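Local coordinates for protein 3',5'-cyclic-nucleotide phosphodiesterase 1 (Saccharomyces cerevisiae, PDB 4OJV) that belongs to the class-II phosphodiesterase family of the metallo-hydrolase clan and holds a pair of zinc ions at a site built of histidine and aspartate residues, at residues Y125-H130 with V223-Y228; W156-T161 with V206-V211; F260-A265 with N308-S313; I268-L273 with K315-L320. All blocks are in the same frame, centred on the assembly; numbering follows the deposited sequence.

Interaction 1: Y125-H130 with V223-Y228; sequences YITHPH and VYSTFY. With ZN (zinc ion), chain D.
Thr-127 and His-128 pass over Thr-226 and Ser-225 in a nearly antiparallel sense, the two segments running 158° apart and the CA atoms of Thr-127 and Thr-226 coming within 4.6 Å. No main-chain hydrogen bond spans this approach of a loop to strand 222-232; side-chain hydroxyls reach across instead. Thr-226 OG1 donates to Thr-127 O over 2.7 Å, tilted only slightly from the carbonyl plane, and the same hydroxyl accepts from a water that also donates to Ile-126 O. That second carbonyl is gripped again by Tyr-228, whose OH donates to Ile-126 O at 2.8 Å from well above the carbonyl plane. The tyrosine ring is sandwiched: CB of Tyr-125 lies over one face, 3.7 Å from Tyr-228 CZ, while Thr-226 CG2 covers the opposite face. The Tyr-125 ring turns its edge toward Tyr-228, giving a T-shaped pair with planes at 70°. The loop held in this way carries the start of an HxHxDH sequence, the metal-binding signature of the metallo-beta-lactamase fold. His-128 NE2 and His-130 ND1 bind the same zinc ion, each at 2.2 Å, and His-213 and Asp-244 complete the protein's share of that site. Thr-127 acts as a second-shell residue: with OG1 turned between its backbone N and carbonyl carbon (chi1 65°), it accepts a hydrogen bond of 3.0 Å from His-128 ND1 nearly in the imidazole plane, fixing the ring's rotation with NE2 toward the metal. Val-223 CG1 lies 4.2 Å from His-130 CE1, the two side chains crossing at about a right angle.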
# COMPACT_ATOMS: atom_id res chain seq x y z
N TYR A 125 -4.75 -15.63 -6.80
CA TYR A 125 -4.49 -15.78 -8.23
C TYR A 125 -4.02 -14.43 -8.72
O TYR A 125 -4.80 -13.48 -8.81
CB TYR A 125 -5.76 -16.27 -8.95
CG TYR A 125 -6.11 -17.67 -8.53
CD1 TYR A 125 -6.92 -17.90 -7.42
CD2 TYR A 125 -5.58 -18.78 -9.20
CE1 TYR A 125 -7.23 -19.19 -7.01
CE2 TYR A 125 -5.87 -20.07 -8.79
CZ TYR A 125 -6.68 -20.26 -7.70
OH TYR A 125 -6.99 -21.54 -7.28
N ILE A 126 -2.73 -14.32 -8.99
CA ILE A 126 -2.11 -13.04 -9.30
C ILE A 126 -2.02 -12.88 -10.81
O ILE A 126 -1.63 -13.82 -11.52
CB ILE A 126 -0.70 -12.93 -8.64
CG1 ILE A 126 -0.80 -13.13 -7.12
CG2 ILE A 126 -0.04 -11.59 -8.98
CD1 ILE A 126 -1.68 -12.14 -6.37
N THR A 127 -2.40 -11.70 -11.30
CA THR A 127 -2.45 -11.48 -12.75
C THR A 127 -1.10 -11.06 -13.33
O THR A 127 -0.74 -11.44 -14.43
CB THR A 127 -3.52 -10.43 -13.12
OG1 THR A 127 -3.16 -9.15 -12.57
CG2 THR A 127 -4.91 -10.87 -12.65
N HIS A 128 -0.38 -10.24 -12.58
CA HIS A 128 0.96 -9.80 -12.95
C HIS A 128 1.62 -9.21 -11.74
O HIS A 128 0.92 -8.85 -10.78
CB HIS A 128 0.95 -8.84 -14.16
CG HIS A 128 0.34 -7.48 -13.90
ND1 HIS A 128 -0.96 -7.28 -13.54
CD2 HIS A 128 0.91 -6.21 -14.01
CE1 HIS A 128 -1.20 -5.95 -13.45
NE2 HIS A 128 -0.06 -5.29 -13.74
N PRO A 129 2.96 -9.13 -11.72
CA PRO A 129 3.66 -8.79 -10.49
C PRO A 129 3.97 -7.31 -10.30
O PRO A 129 4.76 -6.96 -9.43
CB PRO A 129 4.95 -9.61 -10.62
CG PRO A 129 5.24 -9.54 -12.09
CD PRO A 129 3.88 -9.64 -12.75
N HIS A 130 3.31 -6.42 -11.04
CA HIS A 130 3.43 -4.99 -10.73
C HIS A 130 3.04 -4.75 -9.29
O HIS A 130 2.10 -5.37 -8.76
CB HIS A 130 2.56 -4.11 -11.62
CG HIS A 130 3.15 -3.80 -12.97
ND1 HIS A 130 2.38 -3.39 -14.02
CD2 HIS A 130 4.46 -3.80 -13.40
CE1 HIS A 130 3.19 -3.16 -15.07
NE2 HIS A 130 4.46 -3.43 -14.70
N VAL A 223 5.39 -6.95 -21.58
CA VAL A 223 4.95 -7.08 -20.19
C VAL A 223 3.62 -7.80 -20.24
O VAL A 223 2.66 -7.29 -20.80
CB VAL A 223 4.80 -5.69 -19.53
CG1 VAL A 223 4.15 -5.81 -18.14
CG2 VAL A 223 6.15 -4.99 -19.45
N TYR A 224 3.56 -8.99 -19.66
CA TYR A 224 2.36 -9.81 -19.73
C TYR A 224 1.46 -9.65 -18.51
O TYR A 224 1.90 -9.26 -17.42
CB TYR A 224 2.71 -11.28 -19.92
CG TYR A 224 3.39 -11.55 -21.23
CD1 TYR A 224 2.72 -11.35 -22.43
CD2 TYR A 224 4.71 -12.02 -21.28
CE1 TYR A 224 3.34 -11.60 -23.65
CE2 TYR A 224 5.34 -12.27 -22.49
CZ TYR A 224 4.65 -12.06 -23.67
OH TYR A 224 5.28 -12.31 -24.87
N SER A 225 0.20 -9.99 -18.72
CA SER A 225 -0.77 -10.04 -17.65
C SER A 225 -1.63 -11.29 -17.85
O SER A 225 -1.31 -12.14 -18.70
CB SER A 225 -1.58 -8.74 -17.66
OG SER A 225 -2.50 -8.66 -16.59
N THR A 226 -2.70 -11.42 -17.05
CA THR A 226 -3.50 -12.64 -17.05
C THR A 226 -4.96 -12.29 -16.90
O THR A 226 -5.31 -11.36 -16.16
CB THR A 226 -3.11 -13.54 -15.85
OG1 THR A 226 -1.69 -13.60 -15.71
CG2 THR A 226 -3.67 -14.96 -15.98
N PHE A 227 -5.81 -13.03 -17.62
CA PHE A 227 -7.24 -13.07 -17.38
C PHE A 227 -7.56 -14.42 -16.74
O PHE A 227 -7.05 -15.46 -17.19
CB PHE A 227 -8.01 -13.01 -18.70
CG PHE A 227 -8.12 -11.63 -19.32
CD1 PHE A 227 -7.41 -10.51 -18.88
CD2 PHE A 227 -8.96 -11.47 -20.43
CE1 PHE A 227 -7.56 -9.28 -19.50
CE2 PHE A 227 -9.11 -10.25 -21.06
CZ PHE A 227 -8.41 -9.15 -20.60
N TYR A 228 -8.38 -14.41 -15.70
CA TYR A 228 -8.82 -15.65 -15.06
C TYR A 228 -10.30 -15.88 -15.26
O TYR A 228 -11.12 -15.01 -14.95
CB TYR A 228 -8.55 -15.57 -13.55
CG TYR A 228 -7.10 -15.70 -13.15
CD1 TYR A 228 -6.47 -16.94 -13.13
CD2 TYR A 228 -6.37 -14.57 -12.76
CE1 TYR A 228 -5.15 -17.06 -12.75
CE2 TYR A 228 -5.04 -14.69 -12.38
CZ TYR A 228 -4.44 -15.93 -12.37
OH TYR A 228 -3.12 -16.10 -12.00
ZN ZN D . 0.21 -3.18 -14.22
O HOH W 1 -0.16 -14.71 -13.70
O HOH W 2 -0.23 -2.44 -12.52

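Interaction 2: W156-T161 with V206-V211; sequences WGLPHT and VIPFKV
Pro-208 is the first residue of 206-211 to meet Leu-158, and it does so with the outer part of its ring: its CG lies 4.1 Å from CD2 of Leu-158. One step on, Phe-209 offers its backbone alone, since its side chain projects from the other side of the strand. Phe-209 C lies 4.2 Å from Leu-158 CD1, the second branch of the leucine fork. That methyl then reaches Lys-210, lying 3.9 Å from Lys-210 CB. The fork thus spans two residues on one side of the strand, one methyl on the proline, the other at the root of the lysine. With CG anti to its own carbonyl carbon (chi1 -66°), the fork is carried down from the N-cap position of helix 159-169, where Leu-158 O accepts the backbone bond from Thr-161 N. Lys-210 has a further, looser neighbour in His-160: the aliphatic CG of Lys-210 stands 4.4 Å from CE1 of the imidazole. The lysine chain bends at chi3, and its NZ, at the end that engages Tyr-224 in a cation-pi contact, stays 6.4 Å from His-160 ND1. No hydrogen bond joins the segments, so the fit is one of apolar surface. In the alpha-beta/beta-alpha sandwich of the metallo-beta-lactamase fold, two mixed sheets facing each other with helices outside, the junction of strand 153-157 and helix 159-169 rests on strand 204-215 of the opposing sheet. His-160 is hydrogen-bonded to Thr-127 O, while Phe-209 on the strand's other side packs against Phe-260 and Tyr-263 of helix 256-267.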
# COMPACT_ATOMS: atom_id res chain seq x y z
N TRP A 156 -0.77 -18.35 -6.71
CA TRP A 156 -0.80 -18.95 -8.04
C TRP A 156 -0.62 -17.92 -9.10
O TRP A 156 -1.07 -16.77 -8.97
CB TRP A 156 -2.15 -19.60 -8.28
CG TRP A 156 -2.57 -20.65 -7.30
CD1 TRP A 156 -3.26 -20.47 -6.11
CD2 TRP A 156 -2.38 -22.09 -7.43
NE1 TRP A 156 -3.49 -21.68 -5.50
CE2 TRP A 156 -2.99 -22.69 -6.24
CE3 TRP A 156 -1.78 -22.91 -8.37
CZ2 TRP A 156 -2.99 -24.06 -6.03
CZ3 TRP A 156 -1.79 -24.30 -8.15
CH2 TRP A 156 -2.37 -24.85 -7.00
N GLY A 157 -0.01 -18.31 -10.22
CA GLY A 157 0.12 -17.43 -11.36
C GLY A 157 0.73 -18.15 -12.53
O GLY A 157 1.23 -19.27 -12.39
N LEU A 158 0.68 -17.52 -13.69
CA LEU A 158 1.46 -17.97 -14.83
C LEU A 158 2.95 -17.72 -14.54
O LEU A 158 3.29 -16.95 -13.64
CB LEU A 158 1.01 -17.23 -16.10
CG LEU A 158 -0.41 -17.53 -16.60
CD1 LEU A 158 -0.70 -16.69 -17.84
CD2 LEU A 158 -0.64 -19.01 -16.86
N PRO A 159 3.86 -18.38 -15.29
CA PRO A 159 5.29 -18.19 -15.03
C PRO A 159 5.78 -16.74 -15.05
O PRO A 159 6.64 -16.38 -14.25
CB PRO A 159 5.96 -19.01 -16.13
CG PRO A 159 4.97 -20.10 -16.41
CD PRO A 159 3.62 -19.44 -16.29
N HIS A 160 5.23 -15.89 -15.92
CA HIS A 160 5.69 -14.48 -15.98
C HIS A 160 5.48 -13.76 -14.67
O HIS A 160 6.15 -12.77 -14.37
CB HIS A 160 5.04 -13.72 -17.14
CG HIS A 160 3.60 -13.34 -16.89
ND1 HIS A 160 2.57 -14.08 -17.36
CD2 HIS A 160 3.04 -12.27 -16.21
CE1 HIS A 160 1.41 -13.50 -16.99
NE2 HIS A 160 1.70 -12.40 -16.28
N THR A 161 4.53 -14.25 -13.87
CA THR A 161 4.27 -13.71 -12.55
C THR A 161 5.10 -14.43 -11.49
O THR A 161 5.81 -13.79 -10.72
CB THR A 161 2.77 -13.84 -12.22
OG1 THR A 161 2.03 -13.01 -13.13
CG2 THR A 161 2.48 -13.41 -10.80
N VAL A 206 -10.59 -23.09 -12.54
CA VAL A 206 -9.88 -21.85 -12.84
C VAL A 206 -9.12 -22.04 -14.15
O VAL A 206 -8.40 -23.03 -14.32
CB VAL A 206 -8.97 -21.38 -11.67
CG1 VAL A 206 -7.92 -22.42 -11.29
CG2 VAL A 206 -8.33 -20.03 -11.99
N ILE A 207 -9.29 -21.09 -15.06
CA ILE A 207 -8.68 -21.18 -16.39
C ILE A 207 -7.97 -19.86 -16.68
O ILE A 207 -8.63 -18.84 -16.88
CB ILE A 207 -9.72 -21.48 -17.51
CG1 ILE A 207 -10.85 -22.40 -17.00
CG2 ILE A 207 -9.01 -22.06 -18.72
CD1 ILE A 207 -12.02 -22.54 -17.96
N PRO A 208 -6.62 -19.87 -16.68
CA PRO A 208 -5.86 -18.63 -16.89
C PRO A 208 -5.41 -18.44 -18.34
O PRO A 208 -5.04 -19.41 -19.01
CB PRO A 208 -4.64 -18.84 -16.00
CG PRO A 208 -4.40 -20.32 -16.06
CD PRO A 208 -5.75 -20.97 -16.22
N PHE A 209 -5.44 -17.19 -18.80
CA PHE A 209 -5.04 -16.83 -20.16
C PHE A 209 -4.10 -15.65 -20.10
O PHE A 209 -4.36 -14.67 -19.39
CB PHE A 209 -6.26 -16.47 -20.99
CG PHE A 209 -7.14 -17.65 -21.29
CD1 PHE A 209 -8.08 -18.08 -20.36
CD2 PHE A 209 -7.03 -18.33 -22.50
CE1 PHE A 209 -8.88 -19.18 -20.63
CE2 PHE A 209 -7.83 -19.43 -22.77
CZ PHE A 209 -8.75 -19.85 -21.83
N LYS A 210 -3.02 -15.72 -20.87
CA LYS A 210 -2.06 -14.63 -20.93
C LYS A 210 -2.57 -13.52 -21.85
O LYS A 210 -3.16 -13.79 -22.91
CB LYS A 210 -0.72 -15.17 -21.40
CG LYS A 210 0.45 -14.23 -21.21
CD LYS A 210 1.75 -14.90 -21.62
CE LYS A 210 1.89 -14.98 -23.13
NZ LYS A 210 3.15 -15.65 -23.56
N VAL A 211 -2.33 -12.27 -21.46
CA VAL A 211 -2.68 -11.10 -22.26
C VAL A 211 -1.50 -10.11 -22.26
O VAL A 211 -0.55 -10.27 -21.49
CB VAL A 211 -4.00 -10.41 -21.80
CG1 VAL A 211 -5.18 -11.37 -21.88
CG2 VAL A 211 -3.86 -9.83 -20.39

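Interaction 3: F260-A265 with N308-S313; sequences FWSYVA and NTLYNS
Leu-310 is the principal bump of helix 297-311 here, and it enters a shallow hollow formed by Trp-261, Ser-262 and Ala-265. Its CD1 methyl goes deepest, 3.6 Å from the CB of Trp-261 and equally close to the backbone N of Ser-262. The other methyl, CD2, leans on Ser-262 OG, a hydroxyl whose hydrogen bond goes back to Glu-258 O in its own helix. At the base of the leucine, CB touches Ala-265 CB at 3.6 Å. The small alanine is consistent with the close backbone approach, Ala-265 CA lying 5.3 Å from Tyr-311 CA. Tyr-311 supplies the second surface: it turns one ring face to Ala-265, whose CA sits 4.2 Å from the Tyr-311 ring centroid and 28° off the normal, a CH-pi contact. Beyond the alanine, the phenol oxygen of Tyr-311, OH, arrives 3.5 Å from Val-264 CG1, while its hydrogen bond is made with Ile-268 O. Helices 256-267 and 297-311 thus meet near their C-terminal ends and pack toward the seven-stranded sheet, with Trp-261 resting on Ile-276 and Tyr-311 on Leu-273 of strand 273-279, and Val-264 on Ile-240 of strand 238-242.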
# COMPACT_ATOMS: atom_id res chain seq x y z
N PHE A 260 -8.65 -15.30 -26.35
CA PHE A 260 -9.45 -15.31 -25.14
C PHE A 260 -10.95 -15.21 -25.44
O PHE A 260 -11.74 -16.04 -24.95
CB PHE A 260 -9.04 -14.20 -24.17
CG PHE A 260 -9.84 -14.22 -22.91
CD1 PHE A 260 -9.57 -15.19 -21.94
CD2 PHE A 260 -10.90 -13.35 -22.71
CE1 PHE A 260 -10.33 -15.26 -20.78
CE2 PHE A 260 -11.66 -13.42 -21.55
CZ PHE A 260 -11.37 -14.37 -20.60
N TRP A 261 -11.36 -14.21 -26.23
CA TRP A 261 -12.78 -14.04 -26.51
C TRP A 261 -13.34 -15.21 -27.27
O TRP A 261 -14.49 -15.58 -27.05
CB TRP A 261 -13.07 -12.75 -27.26
CG TRP A 261 -12.57 -11.49 -26.59
CD1 TRP A 261 -11.76 -10.51 -27.14
CD2 TRP A 261 -12.86 -11.03 -25.22
NE1 TRP A 261 -11.51 -9.51 -26.24
CE2 TRP A 261 -12.15 -9.76 -25.07
CE3 TRP A 261 -13.61 -11.52 -24.16
CZ2 TRP A 261 -12.19 -9.03 -23.88
CZ3 TRP A 261 -13.65 -10.78 -22.97
CH2 TRP A 261 -12.95 -9.57 -22.84
N SER A 262 -12.53 -15.78 -28.15
CA SER A 262 -12.94 -16.97 -28.90
C SER A 262 -13.21 -18.14 -27.96
O SER A 262 -14.22 -18.84 -28.09
CB SER A 262 -11.89 -17.35 -29.94
OG SER A 262 -11.78 -16.35 -30.94
N TYR A 263 -12.33 -18.32 -26.98
CA TYR A 263 -12.51 -19.38 -25.99
C TYR A 263 -13.79 -19.17 -25.18
O TYR A 263 -14.56 -20.11 -24.97
CB TYR A 263 -11.29 -19.45 -25.06
CG TYR A 263 -11.31 -20.61 -24.09
CD1 TYR A 263 -12.03 -20.54 -22.89
CD2 TYR A 263 -10.59 -21.77 -24.35
CE1 TYR A 263 -12.05 -21.60 -22.00
CE2 TYR A 263 -10.60 -22.84 -23.46
CZ TYR A 263 -11.33 -22.75 -22.29
OH TYR A 263 -11.35 -23.80 -21.40
N VAL A 264 -14.02 -17.94 -24.75
CA VAL A 264 -15.22 -17.60 -23.99
C VAL A 264 -16.48 -17.89 -24.81
O VAL A 264 -17.39 -18.59 -24.34
CB VAL A 264 -15.19 -16.13 -23.51
CG1 VAL A 264 -16.51 -15.71 -22.91
CG2 VAL A 264 -14.06 -15.92 -22.51
N ALA A 265 -16.54 -17.38 -26.04
CA ALA A 265 -17.72 -17.57 -26.88
C ALA A 265 -17.96 -19.05 -27.21
O ALA A 265 -19.12 -19.48 -27.28
CB ALA A 265 -17.62 -16.74 -28.15
N ASN A 308 -18.86 -9.73 -28.76
CA ASN A 308 -20.20 -9.70 -29.32
C ASN A 308 -20.28 -10.38 -30.69
O ASN A 308 -21.18 -11.18 -30.94
CB ASN A 308 -20.68 -8.26 -29.42
CG ASN A 308 -22.12 -8.15 -29.87
OD1 ASN A 308 -22.99 -8.81 -29.32
ND2 ASN A 308 -22.37 -7.31 -30.86
N THR A 309 -19.33 -10.06 -31.57
CA THR A 309 -19.28 -10.66 -32.90
C THR A 309 -19.15 -12.18 -32.80
O THR A 309 -19.78 -12.92 -33.55
CB THR A 309 -18.13 -10.05 -33.74
OG1 THR A 309 -18.36 -8.65 -33.89
CG2 THR A 309 -18.04 -10.70 -35.12
N LEU A 310 -18.34 -12.65 -31.84
CA LEU A 310 -18.13 -14.09 -31.68
C LEU A 310 -19.36 -14.82 -31.15
O LEU A 310 -19.69 -15.91 -31.63
CB LEU A 310 -16.89 -14.35 -30.81
CG LEU A 310 -15.56 -13.97 -31.48
CD1 LEU A 310 -14.48 -13.78 -30.42
CD2 LEU A 310 -15.13 -14.99 -32.52
N TYR A 311 -20.05 -14.23 -30.18
CA TYR A 311 -21.31 -14.81 -29.71
C TYR A 311 -22.35 -14.80 -30.84
O TYR A 311 -23.17 -15.72 -30.94
CB TYR A 311 -21.84 -14.08 -28.49
CG TYR A 311 -21.31 -14.57 -27.15
CD1 TYR A 311 -21.44 -15.90 -26.76
CD2 TYR A 311 -20.75 -13.67 -26.25
CE1 TYR A 311 -20.98 -16.33 -25.53
CE2 TYR A 311 -20.29 -14.09 -25.01
CZ TYR A 311 -20.41 -15.42 -24.66
OH TYR A 311 -19.96 -15.83 -23.42
N ASN A 312 -22.33 -13.76 -31.66
CA ASN A 312 -23.10 -13.72 -32.90
C ASN A 312 -24.62 -13.77 -32.69
O ASN A 312 -25.34 -14.47 -33.42
CB ASN A 312 -22.62 -14.82 -33.85
CG ASN A 312 -23.15 -14.65 -35.25
OD1 ASN A 312 -23.30 -13.53 -35.72
ND2 ASN A 312 -23.46 -15.76 -35.92
N SER A 313 -25.10 -13.02 -31.71
CA SER A 313 -26.53 -12.91 -31.44
C SER A 313 -27.08 -11.54 -31.82
O SER A 313 -26.42 -10.52 -31.61
CB SER A 313 -26.81 -13.18 -29.96
OG SER A 313 -28.15 -12.88 -29.61

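Interaction 4: I268-L273 with K315-L320; sequences IPLVHL and KGLSGL
Leu-270, Leu-273 and Leu-320 form an apolar contact between two connecting loops, each leading from a helix into a strand of the seven-stranded sheet: the first enters strand 273-279, and the second enters its parallel neighbour, strand 321-325. Leu-270 stands on a short 3-10 turn and points toward the 315-320 loop. Its CD2 methyl settles into a cup of backbone, 3.8 Å from Ser-318 O and 3.9 Å from Leu-317 CA, while CD1 faces CB of Leu-320 at 4.2 Å. Nearer the sheet, the ends of Leu-273 and Leu-320 meet, CD2 of the former 3.7 Å from CD1 of the latter. In both, CG extends away from the backbone N (chi1 near 180°), which swings each fork toward the other. Two successive turns shape the cup. A type II' turn from Lys-315 to Ser-318 places Gly-316 at positive phi, and a type II turn from Leu-317 to Leu-320 does the same with Gly-319. Ser-318 braces the first: its OG donates to Lys-315 O at 2.6 Å in the carbonyl plane, and that oxygen also takes the Ser-318 N-H. Tyr-311 also packs on Leu-270 and Leu-317. No direct hydrogen bond crosses between the loops; a water lies 2.9 Å from Leu-273 O and 3.1 Å from Gly-319 O, and the polar groups of the turns are held partly within 315-320 and partly by residues 353-357, so cohesion here rests mainly on buried leucine surface.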
# COMPACT_ATOMS: atom_id res chain seq x y z
N ILE A 268 -18.47 -20.85 -23.06
CA ILE A 268 -19.32 -20.29 -22.01
C ILE A 268 -20.49 -19.55 -22.66
O ILE A 268 -20.33 -18.44 -23.14
CB ILE A 268 -18.54 -19.29 -21.11
CG1 ILE A 268 -17.27 -19.94 -20.54
CG2 ILE A 268 -19.46 -18.79 -20.00
CD1 ILE A 268 -16.26 -18.95 -19.97
N PRO A 269 -21.68 -20.17 -22.66
CA PRO A 269 -22.84 -19.44 -23.18
C PRO A 269 -23.04 -18.12 -22.43
O PRO A 269 -22.81 -18.06 -21.23
CB PRO A 269 -24.00 -20.40 -22.93
CG PRO A 269 -23.37 -21.75 -22.90
CD PRO A 269 -22.03 -21.53 -22.24
N LEU A 270 -23.48 -17.08 -23.13
CA LEU A 270 -23.61 -15.76 -22.53
C LEU A 270 -24.44 -15.78 -21.24
O LEU A 270 -24.10 -15.10 -20.28
CB LEU A 270 -24.19 -14.75 -23.53
CG LEU A 270 -24.28 -13.31 -23.01
CD1 LEU A 270 -22.91 -12.76 -22.64
CD2 LEU A 270 -24.96 -12.39 -24.01
N VAL A 271 -25.51 -16.57 -21.22
CA VAL A 271 -26.37 -16.67 -20.05
C VAL A 271 -25.60 -17.17 -18.81
O VAL A 271 -25.97 -16.84 -17.68
CB VAL A 271 -27.64 -17.51 -20.33
CG1 VAL A 271 -27.31 -18.98 -20.58
CG2 VAL A 271 -28.66 -17.36 -19.22
N HIS A 272 -24.53 -17.94 -19.03
CA HIS A 272 -23.66 -18.41 -17.94
C HIS A 272 -22.55 -17.46 -17.58
O HIS A 272 -21.86 -17.68 -16.58
CB HIS A 272 -23.08 -19.79 -18.25
CG HIS A 272 -24.10 -20.91 -18.16
ND1 HIS A 272 -24.68 -21.27 -17.00
CD2 HIS A 272 -24.62 -21.74 -19.15
CE1 HIS A 272 -25.54 -22.29 -17.24
NE2 HIS A 272 -25.49 -22.57 -18.54
N LEU A 273 -22.34 -16.41 -18.37
CA LEU A 273 -21.29 -15.44 -18.07
C LEU A 273 -21.88 -14.36 -17.17
O LEU A 273 -22.60 -13.47 -17.64
CB LEU A 273 -20.71 -14.85 -19.36
CG LEU A 273 -19.53 -13.88 -19.17
CD1 LEU A 273 -18.40 -14.48 -18.36
CD2 LEU A 273 -19.04 -13.38 -20.52
N LYS A 315 -29.25 -10.19 -30.17
CA LYS A 315 -29.49 -9.59 -28.86
C LYS A 315 -28.23 -8.91 -28.30
O LYS A 315 -28.25 -8.35 -27.20
CB LYS A 315 -30.01 -10.66 -27.87
CG LYS A 315 -31.23 -11.44 -28.36
CD LYS A 315 -31.39 -12.75 -27.59
CE LYS A 315 -32.35 -13.69 -28.30
NZ LYS A 315 -32.38 -15.05 -27.68
N GLY A 316 -27.13 -8.96 -29.05
CA GLY A 316 -25.87 -8.37 -28.61
C GLY A 316 -25.38 -9.02 -27.33
O GLY A 316 -25.44 -10.23 -27.18
N LEU A 317 -24.91 -8.19 -26.41
CA LEU A 317 -24.43 -8.66 -25.10
C LEU A 317 -25.49 -8.42 -24.02
O LEU A 317 -25.16 -8.18 -22.85
CB LEU A 317 -23.11 -7.99 -24.76
CG LEU A 317 -21.95 -8.31 -25.70
CD1 LEU A 317 -20.72 -7.50 -25.32
CD2 LEU A 317 -21.62 -9.79 -25.72
N SER A 318 -26.76 -8.50 -24.41
CA SER A 318 -27.85 -8.23 -23.47
C SER A 318 -27.73 -9.08 -22.22
O SER A 318 -27.56 -10.29 -22.30
CB SER A 318 -29.21 -8.44 -24.14
OG SER A 318 -29.45 -7.43 -25.09
N GLY A 319 -27.80 -8.43 -21.06
CA GLY A 319 -27.73 -9.11 -19.78
C GLY A 319 -26.33 -9.21 -19.18
O GLY A 319 -26.18 -9.55 -18.00
N LEU A 320 -25.30 -8.94 -19.97
CA LEU A 320 -23.92 -9.04 -19.47
C LEU A 320 -23.58 -7.91 -18.51
O LEU A 320 -23.78 -6.73 -18.83
CB LEU A 320 -22.92 -9.05 -20.63
CG LEU A 320 -21.44 -9.15 -20.24
CD1 LEU A 320 -21.14 -10.45 -19.51
CD2 LEU A 320 -20.56 -9.00 -21.48
O HOH W 3 -23.75 -11.00 -16.78

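Interactions 1 and 2 have centres about 6 Å apart and share neighbouring antiparallel strands, 204-215 and 222-232; both link loop or helix elements of the eight-stranded half to the seven-stranded sheet. Along the chain, interaction 2 falls wholly within the span of interaction 1. Interactions 3 and 4 come later, their centres about 10 Å apart, with alternating segments: two successive helix-loop-strand units pair first through their helices, then through their loops. The centres of one pair lie about 21 to 25 Å from those of the other, yet Phe-227 of interaction 1 packs on Phe-260 of interaction 3, and strand 204-215 meets helix 256-267. One sheet thus connects the zinc-bearing loop on one face with the helical layer on the other.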